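Local coordinates for HAT1-interacting factor 1 (Saccharomyces cerevisiae, PDB 4NQ0), which serves as a homodimeric histone chaperone for H3 and H4 in the nuclear HAT-B acetyltransferase complex, acting in chromatin assembly and telomere silencing, at residues A[27-32]-A[42-47]; A[168-173]-A[302-307]. One frame throughout, in Å; residues are numbered along the deposited sequence.

Interaction 1 (A[27-32]-A[42-47])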
loop_
_atom_site.group_PDB
_atom_site.type_symbol
_atom_site.label_atom_id
_atom_site.label_comp_id
_atom_site.label_asym_id
_atom_site.label_seq_id
_atom_site.Cartn_x
_atom_site.Cartn_y
_atom_site.Cartn_z
ATOM N N GLN A 27 2.592 15.878 12.136
ATOM C CA GLN A 27 2.024 16.982 11.355
ATOM C C GLN A 27 3.088 17.766 10.583
ATOM O O GLN A 27 2.879 18.136 9.417
ATOM C CB GLN A 27 1.207 17.925 12.245
ATOM C CG GLN A 27 -0.119 17.323 12.710
ATOM C CD GLN A 27 -1.021 16.883 11.549
ATOM O OE1 GLN A 27 -1.404 17.689 10.684
ATOM N NE2 GLN A 27 -1.349 15.582 11.520
ATOM N N ILE A 28 4.224 18.015 11.229
ATOM C CA ILE A 28 5.331 18.696 10.572
ATOM C C ILE A 28 5.872 17.832 9.430
ATOM O O ILE A 28 6.090 18.326 8.326
ATOM C CB ILE A 28 6.458 19.037 11.570
ATOM C CG1 ILE A 28 5.998 20.111 12.556
ATOM C CG2 ILE A 28 7.691 19.538 10.849
ATOM C CD1 ILE A 28 6.943 20.291 13.727
ATOM N N ALA A 29 6.076 16.543 9.702
ATOM C CA ALA A 29 6.608 15.614 8.717
ATOM C C ALA A 29 5.648 15.475 7.536
ATOM O O ALA A 29 6.074 15.448 6.390
ATOM C CB ALA A 29 6.863 14.253 9.352
ATOM N N LYS A 30 4.362 15.376 7.848
ATOM C CA LYS A 30 3.292 15.330 6.858
ATOM C C LYS A 30 3.330 16.567 5.957
ATOM O O LYS A 30 3.259 16.451 4.728
ATOM C CB LYS A 30 1.949 15.216 7.597
ATOM C CG LYS A 30 0.686 15.243 6.744
ATOM C CD LYS A 30 -0.579 15.089 7.613
ATOM C CE LYS A 30 -0.729 13.673 8.194
ATOM N NZ LYS A 30 -1.674 13.593 9.357
ATOM N N ASP A 31 3.460 17.742 6.573
ATOM C CA ASP A 31 3.518 19.009 5.835
ATOM C C ASP A 31 4.773 19.101 4.977
ATOM O O ASP A 31 4.733 19.625 3.866
ATOM C CB ASP A 31 3.461 20.203 6.799
ATOM C CG ASP A 31 2.089 20.377 7.429
ATOM N N LEU A 32 5.887 18.588 5.490
ATOM C CA LEU A 32 7.143 18.588 4.741
ATOM C C LEU A 32 7.067 17.658 3.529
ATOM O O LEU A 32 7.648 17.944 2.480
ATOM C CB LEU A 32 8.311 18.178 5.640
ATOM C CG LEU A 32 8.767 19.196 6.691
ATOM C CD1 LEU A 32 9.719 18.541 7.681
ATOM C CD2 LEU A 32 9.423 20.420 6.048
ATOM N N ALA A 42 11.658 12.732 6.097
ATOM C CA ALA A 42 12.243 11.477 6.568
ATOM C C ALA A 42 13.082 11.671 7.838
ATOM O O ALA A 42 12.913 10.935 8.830
ATOM C CB ALA A 42 13.081 10.846 5.472
ATOM N N LYS A 43 13.986 12.653 7.811
ATOM C CA LYS A 43 14.812 12.952 8.980
ATOM C C LYS A 43 13.940 13.260 10.176
ATOM O O LYS A 43 14.226 12.842 11.284
ATOM C CB LYS A 43 15.765 14.129 8.733
ATOM C CG LYS A 43 16.980 13.767 7.894
ATOM C CD LYS A 43 18.174 14.715 8.114
ATOM C CE LYS A 43 18.198 15.904 7.142
ATOM N NZ LYS A 43 19.591 16.194 6.623
ATOM N N ARG A 44 12.880 14.008 9.937
ATOM C CA ARG A 44 11.962 14.388 10.997
ATOM C C ARG A 44 11.355 13.152 11.666
ATOM O O ARG A 44 11.232 13.092 12.895
ATOM C CB ARG A 44 10.842 15.242 10.416
ATOM C CG ARG A 44 10.117 16.046 11.435
ATOM C CD ARG A 44 10.758 17.400 11.560
ATOM N NE ARG A 44 10.328 18.058 12.778
ATOM C CZ ARG A 44 10.730 19.261 13.155
ATOM N NH1 ARG A 44 11.567 19.964 12.398
ATOM N NH2 ARG A 44 10.282 19.769 14.294
ATOM N N CYS A 45 10.953 12.184 10.843
ATOM C CA CYS A 45 10.378 10.925 11.333
ATOM C C CYS A 45 11.442 10.115 12.047
ATOM O O CYS A 45 11.219 9.627 13.141
ATOM C CB CYS A 45 9.804 10.085 10.179
ATOM S SG CYS A 45 8.338 10.795 9.397
ATOM N N GLN A 46 12.602 9.972 11.407
ATOM C CA GLN A 46 13.700 9.189 11.968
ATOM C C GLN A 46 14.109 9.681 13.363
ATOM O O GLN A 46 14.200 8.896 14.300
ATOM C CB GLN A 46 14.909 9.215 11.027
ATOM C CG GLN A 46 16.157 8.551 11.587
ATOM C CD GLN A 46 17.216 9.560 11.983
ATOM O OE1 GLN A 46 17.514 10.482 11.217
ATOM N NE2 GLN A 46 17.805 9.388 13.180
ATOM N N GLN A 47 14.346 10.983 13.489
ATOM C CA GLN A 47 14.793 11.555 14.760
ATOM C C GLN A 47 13.703 11.473 15.822
ATOM O O GLN A 47 13.990 11.245 16.986
ATOM C CB GLN A 47 15.236 13.001 14.572
ATOM C CG GLN A 47 16.458 13.147 13.673
ATOM C CD GLN A 47 16.657 14.564 13.219
ATOM O OE1 GLN A 47 16.150 15.500 13.838
ATOM N NE2 GLN A 47 17.384 14.741 12.127
#

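Interaction 2 (A[168-173]-A[302-307])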
loop_
_atom_site.group_PDB
_atom_site.type_symbol
_atom_site.label_atom_id
_atom_site.label_comp_id
_atom_site.label_asym_id
_atom_site.label_seq_id
_atom_site.Cartn_x
_atom_site.Cartn_y
_atom_site.Cartn_z
ATOM N N HIS A 168 -3.753 -18.449 -8.363
ATOM C CA HIS A 168 -5.128 -18.547 -7.880
ATOM C C HIS A 168 -5.634 -17.244 -7.274
ATOM O O HIS A 168 -6.835 -17.018 -7.222
ATOM C CB HIS A 168 -5.302 -19.711 -6.886
ATOM C CG HIS A 168 -4.492 -19.586 -5.633
ATOM N ND1 HIS A 168 -3.365 -20.345 -5.401
ATOM C CD2 HIS A 168 -4.657 -18.812 -4.531
ATOM C CE1 HIS A 168 -2.863 -20.041 -4.216
ATOM N NE2 HIS A 168 -3.629 -19.111 -3.665
ATOM N N GLU A 169 -4.715 -16.388 -6.828
ATOM C CA GLU A 169 -5.081 -15.093 -6.246
ATOM C C GLU A 169 -5.809 -14.154 -7.222
ATOM O O GLU A 169 -6.607 -13.304 -6.803
ATOM C CB GLU A 169 -3.842 -14.405 -5.660
ATOM C CG GLU A 169 -3.362 -15.127 -4.420
ATOM C CD GLU A 169 -2.036 -14.635 -3.872
ATOM O OE1 GLU A 169 -1.377 -13.771 -4.483
ATOM O OE2 GLU A 169 -1.642 -15.154 -2.798
ATOM N N LEU A 170 -5.529 -14.313 -8.512
ATOM C CA LEU A 170 -6.198 -13.534 -9.557
ATOM C C LEU A 170 -7.671 -13.930 -9.779
ATOM O O LEU A 170 -8.445 -13.150 -10.337
ATOM C CB LEU A 170 -5.441 -13.679 -10.876
ATOM C CG LEU A 170 -4.015 -13.139 -10.949
ATOM C CD1 LEU A 170 -3.388 -13.557 -12.274
ATOM C CD2 LEU A 170 -3.970 -11.631 -10.808
ATOM N N ALA A 171 -8.042 -15.139 -9.369
ATOM C CA ALA A 171 -9.414 -15.625 -9.523
ATOM C C ALA A 171 -10.242 -15.367 -8.272
ATOM O O ALA A 171 -11.409 -15.719 -8.238
ATOM C CB ALA A 171 -9.418 -17.115 -9.857
ATOM N N ASN A 172 -9.631 -14.759 -7.256
ATOM C CA ASN A 172 -10.311 -14.406 -6.015
ATOM C C ASN A 172 -10.781 -12.942 -6.013
ATOM O O ASN A 172 -9.993 -12.030 -6.278
ATOM C CB ASN A 172 -9.379 -14.644 -4.820
ATOM C CG ASN A 172 -9.934 -14.070 -3.530
ATOM O OD1 ASN A 172 -11.111 -14.231 -3.228
ATOM N ND2 ASN A 172 -9.095 -13.374 -2.780
ATOM N N PHE A 173 -12.061 -12.730 -5.711
ATOM C CA PHE A 173 -12.636 -11.384 -5.569
ATOM C C PHE A 173 -13.323 -11.190 -4.223
ATOM O O PHE A 173 -14.105 -10.254 -4.046
ATOM C CB PHE A 173 -13.627 -11.110 -6.698
ATOM C CG PHE A 173 -13.065 -11.363 -8.064
ATOM C CD1 PHE A 173 -12.147 -10.486 -8.615
ATOM C CD2 PHE A 173 -13.441 -12.481 -8.786
ATOM C CE1 PHE A 173 -11.612 -10.717 -9.875
ATOM C CE2 PHE A 173 -12.919 -12.716 -10.055
ATOM C CZ PHE A 173 -12.001 -11.828 -10.599
ATOM N N LEU A 302 -5.693 -12.350 -19.342
ATOM C CA LEU A 302 -6.871 -11.917 -20.091
ATOM C C LEU A 302 -8.118 -11.923 -19.228
ATOM O O LEU A 302 -8.908 -10.983 -19.284
ATOM C CB LEU A 302 -7.098 -12.786 -21.335
ATOM C CG LEU A 302 -6.165 -12.518 -22.521
ATOM C CD1 LEU A 302 -6.392 -13.532 -23.664
ATOM C CD2 LEU A 302 -6.372 -11.081 -23.009
ATOM N N LYS A 303 -8.287 -12.970 -18.423
ATOM C CA LYS A 303 -9.455 -13.063 -17.538
ATOM C C LYS A 303 -9.505 -11.916 -16.536
ATOM O O LYS A 303 -10.578 -11.389 -16.261
ATOM C CB LYS A 303 -9.477 -14.390 -16.784
ATOM C CG LYS A 303 -9.692 -15.598 -17.677
ATOM C CD LYS A 303 -9.792 -16.921 -16.896
ATOM C CE LYS A 303 -9.715 -18.103 -17.878
ATOM N NZ LYS A 303 -9.892 -19.455 -17.252
ATOM N N ARG A 304 -8.349 -11.536 -15.987
ATOM C CA ARG A 304 -8.304 -10.432 -15.012
ATOM C C ARG A 304 -8.521 -9.090 -15.701
ATOM O O ARG A 304 -9.240 -8.234 -15.180
ATOM C CB ARG A 304 -6.984 -10.403 -14.231
ATOM C CG ARG A 304 -6.982 -9.420 -13.060
ATOM C CD ARG A 304 -7.704 -10.008 -11.854
ATOM N NE ARG A 304 -8.031 -9.009 -10.829
ATOM C CZ ARG A 304 -8.446 -9.280 -9.592
ATOM N NH1 ARG A 304 -8.547 -10.538 -9.158
ATOM N NH2 ARG A 304 -8.743 -8.274 -8.761
ATOM N N PHE A 305 -7.894 -8.894 -16.859
ATOM C CA PHE A 305 -8.109 -7.667 -17.614
ATOM C C PHE A 305 -9.593 -7.463 -17.949
ATOM O O PHE A 305 -10.122 -6.365 -17.798
ATOM C CB PHE A 305 -7.306 -7.651 -18.919
ATOM C CG PHE A 305 -5.813 -7.649 -18.741
ATOM C CD1 PHE A 305 -5.221 -7.075 -17.636
ATOM C CD2 PHE A 305 -4.997 -8.190 -19.720
ATOM C CE1 PHE A 305 -3.866 -7.072 -17.485
ATOM C CE2 PHE A 305 -3.631 -8.190 -19.578
ATOM C CZ PHE A 305 -3.055 -7.623 -18.457
ATOM N N LYS A 306 -10.262 -8.517 -18.404
ATOM C CA LYS A 306 -11.664 -8.401 -18.795
ATOM C C LYS A 306 -12.560 -8.137 -17.596
ATOM O O LYS A 306 -13.557 -7.429 -17.699
ATOM C CB LYS A 306 -12.121 -9.663 -19.523
ATOM C CG LYS A 306 -11.583 -9.746 -20.939
ATOM C CD LYS A 306 -11.783 -11.136 -21.521
ATOM C CE LYS A 306 -11.293 -11.209 -22.957
ATOM N NZ LYS A 306 -11.214 -12.619 -23.431
ATOM N N HIS A 307 -12.208 -8.728 -16.465
ATOM C CA HIS A 307 -12.899 -8.443 -15.222
ATOM C C HIS A 307 -12.806 -6.948 -14.875
ATOM O O HIS A 307 -13.791 -6.326 -14.503
ATOM C CB HIS A 307 -12.306 -9.298 -14.102
ATOM C CG HIS A 307 -12.648 -8.817 -12.730
ATOM N ND1 HIS A 307 -13.841 -9.120 -12.111
ATOM C CD2 HIS A 307 -11.957 -8.038 -11.864
ATOM C CE1 HIS A 307 -13.867 -8.553 -10.917
ATOM N NE2 HIS A 307 -12.734 -7.895 -10.742
HETATM O O HOH W 1 -9.546 -9.399 -6.403
#

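Interaction 1 (A[27-32]-A[42-47])
The antiparallel hairpin of helices 14-34 and 38-51 closes here through I28, A29 and L32 of one helix against R44 and C45 of the other. The short segments run at 160° to each other with their axes 8.9 Å apart. Their backbones come nearest at A29 and R44, where the CA atoms are 5.9 Å apart; the methyl of A29 turns toward helix 38-51 there, and A29 CB lies 3.8 Å from C45 SG. That sulfur sits at the inner side of the hairpin, where C45 also packs on I66 and F67 of helix 61-77.

Toward the outer side the contact belongs to R44. CG of R44 stands anti to the backbone N (chi1 -161°), and a bend at chi2 (92°) swings the arm across I28, with only a slight lean toward the N-terminal end of helix 14-34. I28 covers this arm obliquely. Its branch methyl lies over one face of the guanidinium, displaced toward the rim, with I28 CG2 3.6 Å from R44 NE. The longer branch reaches past to the terminal nitrogen, I28 CD1 lying 3.4 Å from R44 NH2. L32 crosses the arm farther back at about a right angle, and its CD1 comes to 4.2 Å from CD of R44. Thus the aliphatic part and one flat face of R44 rest on hydrocarbon, while the polar end finds its partner one turn away: NH2 is hydrogen-bonded to OE1 of Q25. That bond and the methyl above the plane together probably limit how the guanidinium can rotate.

With A29 at the nearest backbone approach and R44 folded across I28, this is an antiparallel helix hairpin of the kind that TPR-like all-helical arrays repeat.

Interaction 2 (A[168-173]-A[302-307])
R304 reaches from helix 298-316 to the loop segment 168-173, where it meets L170 and F173. CB of R304 points toward the loop, and CG lies anti to the backbone N. A bend at chi2 (79°) then carries CD alongside L170, with R304 CD 4.2 Å from L170 CD2; the aliphatic arm also packs on V286 and L290 of helix 273-290 and on L260 and L263 of helix 252-266. Beyond NE the flat group passes the rim of the F173 ring, the two side chains running in opposite directions with planes 34° apart. F173 puts a ring corner over one face of the guanidinium, CE1 standing 3.5 Å from R304 CZ.

NH1 donates to the carbonyl of L170 in a moderately bent bond, R304 NH1 to L170 O 2.9 Å; the oxygen lies close to the guanidinium plane, whereas the nitrogen sits well above the carbonyl plane. NH2 donates to water 1 (R304 NH2 to water O 2.7 Å), which passes a hydrogen of its own to N172 (water O to N172 O 2.7 Å). NH2 also forms a salt bridge with OE1 of E283.

One turn on, H307 approaches F173 from the opposite direction. Their rings form an offset stack, centroids 3.9 Å apart and planes at 26°, with F173 CE1 over the centre of the imidazole. OE2 of E283 is hydrogen-bonded to NE2 of H307, so a single carboxylate holds both helix residues, H307 stacked on one face of the phenyl ring and R304 past its CE1 corner, on the other side of the ring plane.

The polar atoms of this largely buried arginine are met by E283, a loop carbonyl and one bound water, its charge probably largely balanced by that carboxylate; direction comes from the polar atoms, cover from the phenyl ring.

Interactions 1 and 2 lie on opposite sides of the chain's centre, with centres about 39 Å apart and nearest atoms about 29 Å apart, so neither touches the other. Along the sequence interaction 1 is complete before interaction 2 begins. The first joins neighbouring helices within a local hairpin; the second brings a loop back over a helix 129 residues later, within predicted TPR 3. In each an arginine extends across the gap, but 27-32/42-47 relies on apolar cover, 168-173/302-307 on polar bonds and ring stacking. Only interaction 2 joins two regions implicated in histone binding, 80-199 and 248-332.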